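Local coordinates for plantacyanin (Spinacia oleracea, PDB 1F56), which binds a single copper ion as a basic blue cupredoxin of plants and probably passes electrons between redox partners, at residues 2-7 with 26-31; 42-47 with 83-88. All coordinates share one frame; numbering follows the deposited sequence.

Contact 1: residues 2-7 with 26-31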
loop_
_atom_site.group_PDB
_atom_site.type_symbol
_atom_site.label_atom_id
_atom_site.label_comp_id
_atom_site.label_asym_id
_atom_site.label_seq_id
_atom_site.Cartn_x
_atom_site.Cartn_y
_atom_site.Cartn_z
ATOM N N VAL A 2 11.666 -0.319 10.114
ATOM C CA VAL A 2 10.376 0.373 10.032
ATOM C C VAL A 2 10.536 1.597 9.122
ATOM O O VAL A 2 11.463 2.393 9.309
ATOM C CB VAL A 2 9.907 0.811 11.437
ATOM C CG1 VAL A 2 8.518 1.459 11.369
ATOM C CG2 VAL A 2 9.867 -0.400 12.351
ATOM N N TYR A 3 9.652 1.721 8.132
ATOM C CA TYR A 3 9.684 2.818 7.160
ATOM C C TYR A 3 8.329 3.549 7.041
ATOM O O TYR A 3 7.279 2.907 6.944
ATOM C CB TYR A 3 10.079 2.271 5.776
ATOM C CG TYR A 3 11.439 1.583 5.729
ATOM C CD1 TYR A 3 11.556 0.235 5.393
ATOM C CD2 TYR A 3 12.602 2.278 6.042
ATOM C CE1 TYR A 3 12.799 -0.399 5.376
ATOM C CE2 TYR A 3 13.845 1.653 6.027
ATOM C CZ TYR A 3 13.939 0.325 5.694
ATOM O OH TYR A 3 15.183 -0.262 5.669
ATOM N N ASN A 4 8.348 4.880 7.048
ATOM C CA ASN A 4 7.112 5.657 6.896
ATOM C C ASN A 4 6.832 5.821 5.397
ATOM O O ASN A 4 7.755 6.088 4.629
ATOM C CB ASN A 4 7.244 7.069 7.488
ATOM C CG ASN A 4 7.413 7.081 8.994
ATOM O OD1 ASN A 4 6.856 6.256 9.705
ATOM N ND2 ASN A 4 8.173 8.050 9.489
ATOM N N ILE A 5 5.575 5.662 4.977
ATOM C CA ILE A 5 5.221 5.854 3.565
ATOM C C ILE A 5 4.290 7.068 3.458
ATOM O O ILE A 5 3.360 7.200 4.243
ATOM C CB ILE A 5 4.491 4.613 2.972
ATOM C CG1 ILE A 5 5.435 3.411 2.946
ATOM C CG2 ILE A 5 4.042 4.900 1.536
ATOM C CD1 ILE A 5 6.682 3.647 2.099
ATOM N N GLY A 6 4.550 7.970 2.515
ATOM C CA GLY A 6 3.677 9.131 2.358
ATOM C C GLY A 6 2.560 8.656 1.449
ATOM O O GLY A 6 2.727 8.576 0.229
ATOM N N TRP A 7 1.423 8.313 2.040
ATOM C CA TRP A 7 0.296 7.779 1.274
ATOM C C TRP A 7 -0.570 8.877 0.677
ATOM O O TRP A 7 -1.436 9.435 1.343
ATOM C CB TRP A 7 -0.537 6.874 2.189
ATOM C CG TRP A 7 -1.469 5.940 1.482
ATOM C CD1 TRP A 7 -2.803 5.764 1.748
ATOM C CD2 TRP A 7 -1.139 5.008 0.441
ATOM N NE1 TRP A 7 -3.318 4.779 0.948
ATOM C CE2 TRP A 7 -2.326 4.296 0.131
ATOM C CE3 TRP A 7 0.045 4.697 -0.257
ATOM C CZ2 TRP A 7 -2.369 3.291 -0.848
ATOM C CZ3 TRP A 7 0.006 3.688 -1.235
ATOM C CH2 TRP A 7 -1.201 2.997 -1.518
ATOM N N VAL A 26 4.732 2.051 7.443
ATOM C CA VAL A 26 3.740 2.821 8.157
ATOM C C VAL A 26 3.131 3.805 7.170
ATOM O O VAL A 26 3.778 4.780 6.768
ATOM C CB VAL A 26 4.342 3.594 9.356
ATOM C CG1 VAL A 26 3.197 4.288 10.130
ATOM C CG2 VAL A 26 5.107 2.630 10.305
ATOM N N PHE A 27 1.892 3.532 6.759
ATOM C CA PHE A 27 1.192 4.396 5.817
ATOM C C PHE A 27 0.619 5.593 6.576
ATOM O O PHE A 27 -0.233 5.446 7.476
ATOM C CB PHE A 27 0.072 3.624 5.101
ATOM C CG PHE A 27 0.575 2.545 4.183
ATOM C CD1 PHE A 27 0.974 1.308 4.691
ATOM C CD2 PHE A 27 0.676 2.772 2.814
ATOM C CE1 PHE A 27 1.468 0.312 3.850
ATOM C CE2 PHE A 27 1.170 1.780 1.955
ATOM C CZ PHE A 27 1.566 0.545 2.481
ATOM N N LYS A 28 1.090 6.779 6.204
ATOM C CA LYS A 28 0.671 8.007 6.865
ATOM C C LYS A 28 -0.136 8.899 5.947
ATOM O O LYS A 28 0.275 9.170 4.808
ATOM C CB LYS A 28 1.896 8.761 7.393
ATOM C CG LYS A 28 2.692 7.957 8.413
ATOM C CD LYS A 28 3.572 8.842 9.270
ATOM C CE LYS A 28 4.026 8.098 10.511
ATOM N NZ LYS A 28 4.837 8.952 11.418
ATOM N N TYR A 29 -1.292 9.334 6.459
ATOM C CA TYR A 29 -2.218 10.188 5.724
ATOM C C TYR A 29 -3.326 10.634 6.683
ATOM O O TYR A 29 -3.349 10.225 7.852
ATOM C CB TYR A 29 -2.828 9.413 4.546
ATOM C CG TYR A 29 -3.515 8.129 4.974
ATOM C CD1 TYR A 29 -2.787 6.955 5.168
ATOM C CD2 TYR A 29 -4.891 8.100 5.227
ATOM C CE1 TYR A 29 -3.418 5.775 5.606
ATOM C CE2 TYR A 29 -5.528 6.924 5.671
ATOM C CZ TYR A 29 -4.785 5.773 5.856
ATOM O OH TYR A 29 -5.404 4.627 6.305
ATOM N N ILE A 30 -4.242 11.471 6.205
ATOM C CA ILE A 30 -5.316 11.949 7.070
ATOM C C ILE A 30 -6.456 10.941 7.061
ATOM O O ILE A 30 -7.023 10.616 6.006
ATOM C CB ILE A 30 -5.877 13.330 6.610
ATOM C CG1 ILE A 30 -4.823 14.423 6.784
ATOM C CG2 ILE A 30 -7.086 13.707 7.458
ATOM C CD1 ILE A 30 -5.221 15.767 6.176
ATOM N N LYS A 31 -6.777 10.438 8.246
ATOM C CA LYS A 31 -7.846 9.463 8.412
ATOM C C LYS A 31 -9.131 9.930 7.722
ATOM O O LYS A 31 -9.593 11.038 7.958
ATOM C CB LYS A 31 -8.104 9.255 9.908
ATOM C CG LYS A 31 -9.180 8.241 10.231
ATOM C CD LYS A 31 -9.418 8.199 11.733
ATOM C CE LYS A 31 -10.451 7.166 12.104
ATOM N NZ LYS A 31 -10.634 7.145 13.579
#
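W7 receives the edge of F27 on one face of its indole: CD2 of F27 lies 3.7 Å from CE3 of W7, displaced toward the rim, and the two ring planes stand at 87° in a T-shaped pair. The indole reaches this place because its CG swings anti to the backbone N (chi1 -163°). On Y29, CG sits between its own backbone N and carbonyl carbon (chi1 56°), which lays the phenol beside the indole, with CD1 of W7 3.6 Å from CD1 of Y29 and over the phenol face. This three-ring cluster borders the copper site, W7 packing on M84 and Y29 on H34, while W7 NE1 is hydrogen-bonded to N35 O and Y29 OH to D61 OD2. The cluster sits at the C-terminal ends of two parallel strands, 2-6 and 24-28, as expected of a cupredoxin β-sandwich. V26 N gives a 2.7 Å bond to Y3 O, I5 N an equally short 2.7 Å bond to V26 O, and K28 N and W7 N continue the series to I5 O and K28 O. I5 points to the same side of the sheet as F27, its CG2 4.2 Å from F27 CD2. N4, V26 and K28 point to the other side; there OD1 of N4 meets K28 at its methylene CE, 3.5 Å away, a van der Waals touch, and CG1 of V2 packs on CG2 of V26 at 3.8 Å.

Contact 2: residues 42-47 with 83-88; sequences RGYASC and GMKIAI
The ammonium of K85 is gripped twice by one residue, Y44: NZ donates a 3.2 Å hydrogen bond to Y44 O, tilted somewhat from the carbonyl plane. It also stands over the face of the Y44 ring as a cation-pi pair, 4.7 Å from the centroid and 11° off the normal. That carbonyl belongs to the last turn of helix 41-45 and takes a second, weak bond from C47 N, so the lysine brings positive charge to the C-terminal end of the helix, where it probably offsets the partial negative charge of the helix dipole. A bend in the lysine chain at chi3 (76°) turns NZ back toward the helix, while the methylenes cross the tyrosine side chain at about a right angle, CD lying 3.6 Å from Y44 CE1. Beyond the bend, CE rests 3.5 Å from SG of C47. A methionine in place of K85 would probably leave the Y44 carbonyl without its charged donor and the ring without its cation. Y44 extends with CG anti to its backbone N (chi1 171°), which directs the phenol toward the strand, its OH ending 3.9 Å from A87 CB. A water joins the same OH to A87 N, 3.2 Å from each. C47 is tied to C80 by a disulfide, and M84, one residue before the lysine, is a copper ligand; a short helix laid on the strand that follows the methionine, with a disulfide close to the metal site, fits the phytocyanin form of the cupredoxin fold.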
loop_
_atom_site.group_PDB
_atom_site.type_symbol
_atom_site.label_atom_id
_atom_site.label_comp_id
_atom_site.label_asym_id
_atom_site.label_seq_id
_atom_site.Cartn_x
_atom_site.Cartn_y
_atom_site.Cartn_z
ATOM N N ARG A 42 -3.283 -9.531 -9.571
ATOM C CA ARG A 42 -4.336 -9.192 -10.536
ATOM C C ARG A 42 -5.164 -8.007 -10.034
ATOM O O ARG A 42 -5.564 -7.143 -10.819
ATOM C CB ARG A 42 -5.240 -10.397 -10.797
ATOM C CG ARG A 42 -4.507 -11.563 -11.459
ATOM C CD ARG A 42 -5.430 -12.746 -11.723
ATOM N NE ARG A 42 -5.891 -13.358 -10.479
ATOM C CZ ARG A 42 -5.116 -14.050 -9.648
ATOM N NH1 ARG A 42 -3.832 -14.229 -9.924
ATOM N NH2 ARG A 42 -5.623 -14.555 -8.532
ATOM N N GLY A 43 -5.405 -7.956 -8.727
ATOM C CA GLY A 43 -6.166 -6.852 -8.170
ATOM C C GLY A 43 -5.388 -5.556 -8.345
ATOM O O GLY A 43 -5.960 -4.500 -8.601
ATOM N N TYR A 44 -4.070 -5.642 -8.199
ATOM C CA TYR A 44 -3.195 -4.485 -8.368
ATOM C C TYR A 44 -3.226 -4.001 -9.821
ATOM O O TYR A 44 -3.300 -2.805 -10.086
ATOM C CB TYR A 44 -1.760 -4.874 -7.994
ATOM C CG TYR A 44 -0.719 -3.826 -8.323
ATOM C CD1 TYR A 44 -0.420 -2.804 -7.428
ATOM C CD2 TYR A 44 -0.012 -3.877 -9.529
ATOM C CE1 TYR A 44 0.568 -1.856 -7.719
ATOM C CE2 TYR A 44 0.972 -2.941 -9.830
ATOM C CZ TYR A 44 1.261 -1.937 -8.917
ATOM O OH TYR A 44 2.281 -1.048 -9.184
ATOM N N ALA A 45 -3.172 -4.934 -10.764
ATOM C CA ALA A 45 -3.162 -4.588 -12.183
ATOM C C ALA A 45 -4.444 -3.926 -12.679
ATOM O O ALA A 45 -4.404 -3.135 -13.620
ATOM C CB ALA A 45 -2.884 -5.834 -13.016
ATOM N N SER A 46 -5.571 -4.242 -12.052
ATOM C CA SER A 46 -6.844 -3.689 -12.489
ATOM C C SER A 46 -7.457 -2.743 -11.476
ATOM O O SER A 46 -8.642 -2.432 -11.565
ATOM C CB SER A 46 -7.822 -4.826 -12.782
ATOM O OG SER A 46 -8.091 -5.561 -11.595
ATOM N N CYS A 47 -6.658 -2.288 -10.514
ATOM C CA CYS A 47 -7.150 -1.367 -9.488
ATOM C C CYS A 47 -8.439 -1.828 -8.827
ATOM O O CYS A 47 -9.353 -1.034 -8.627
ATOM C CB CYS A 47 -7.374 0.007 -10.108
ATOM S SG CYS A 47 -5.864 1.018 -10.134
ATOM N N GLY A 83 -2.984 6.932 -9.395
ATOM C CA GLY A 83 -1.642 6.568 -8.979
ATOM C C GLY A 83 -1.473 6.036 -7.565
ATOM O O GLY A 83 -0.360 5.702 -7.152
ATOM N N MET A 84 -2.554 5.961 -6.801
ATOM C CA MET A 84 -2.415 5.449 -5.452
ATOM C C MET A 84 -2.338 3.920 -5.420
ATOM O O MET A 84 -3.301 3.227 -5.097
ATOM C CB MET A 84 -3.544 5.957 -4.559
ATOM C CG MET A 84 -3.377 7.408 -4.158
ATOM S SD MET A 84 -4.421 7.871 -2.763
ATOM C CE MET A 84 -3.320 7.497 -1.331
ATOM N N LYS A 85 -1.172 3.402 -5.769
ATOM C CA LYS A 85 -0.955 1.957 -5.753
ATOM C C LYS A 85 0.555 1.725 -5.727
ATOM O O LYS A 85 1.307 2.510 -6.314
ATOM C CB LYS A 85 -1.545 1.312 -7.018
ATOM C CG LYS A 85 -0.873 1.830 -8.284
ATOM C CD LYS A 85 -0.984 0.869 -9.448
ATOM C CE LYS A 85 -2.347 0.867 -10.086
ATOM N NZ LYS A 85 -2.348 -0.014 -11.296
ATOM N N ILE A 86 1.002 0.680 -5.033
ATOM C CA ILE A 86 2.422 0.359 -5.015
ATOM C C ILE A 86 2.647 -1.131 -4.904
ATOM O O ILE A 86 1.834 -1.865 -4.334
ATOM C CB ILE A 86 3.199 1.016 -3.853
ATOM C CG1 ILE A 86 2.528 0.701 -2.521
ATOM C CG2 ILE A 86 3.340 2.501 -4.093
ATOM C CD1 ILE A 86 3.336 1.191 -1.317
ATOM N N ALA A 87 3.762 -1.565 -5.480
ATOM C CA ALA A 87 4.172 -2.952 -5.462
ATOM C C ALA A 87 5.565 -2.907 -4.845
ATOM O O ALA A 87 6.462 -2.233 -5.360
ATOM C CB ALA A 87 4.228 -3.504 -6.875
ATOM N N ILE A 88 5.730 -3.597 -3.722
ATOM C CA ILE A 88 7.007 -3.648 -3.016
ATOM C C ILE A 88 7.528 -5.082 -3.085
ATOM O O ILE A 88 6.775 -6.023 -2.818
ATOM C CB ILE A 88 6.817 -3.278 -1.525
ATOM C CG1 ILE A 88 6.223 -1.877 -1.403
ATOM C CG2 ILE A 88 8.150 -3.397 -0.765
ATOM C CD1 ILE A 88 7.094 -0.795 -1.974
HETATM O O HOH W 1 4.853 0.331 -7.778
#

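Strand 2-6 opens the chain, and contact 1 closes an excursion of 18 residues, 8-25, by pairing that strand with strand 24-28. Contact 2 begins only afterwards, at helix 41-45, and closes a longer excursion when the chain returns as strand 85-90; the two are in series and neither nests nor crosses. Contact 1 belongs to the three-stranded sheet, whereas contact 2 joins the helix to strand 85-90, an outermost strand of the four-stranded one. Their centres lie about 17 Å apart, yet they meet inside the sandwich, where F27 and W7 both pack on I86. Copper ligand H34 falls between the contacts, C74 and H79 within the span of contact 2, and M84 in its closing segment.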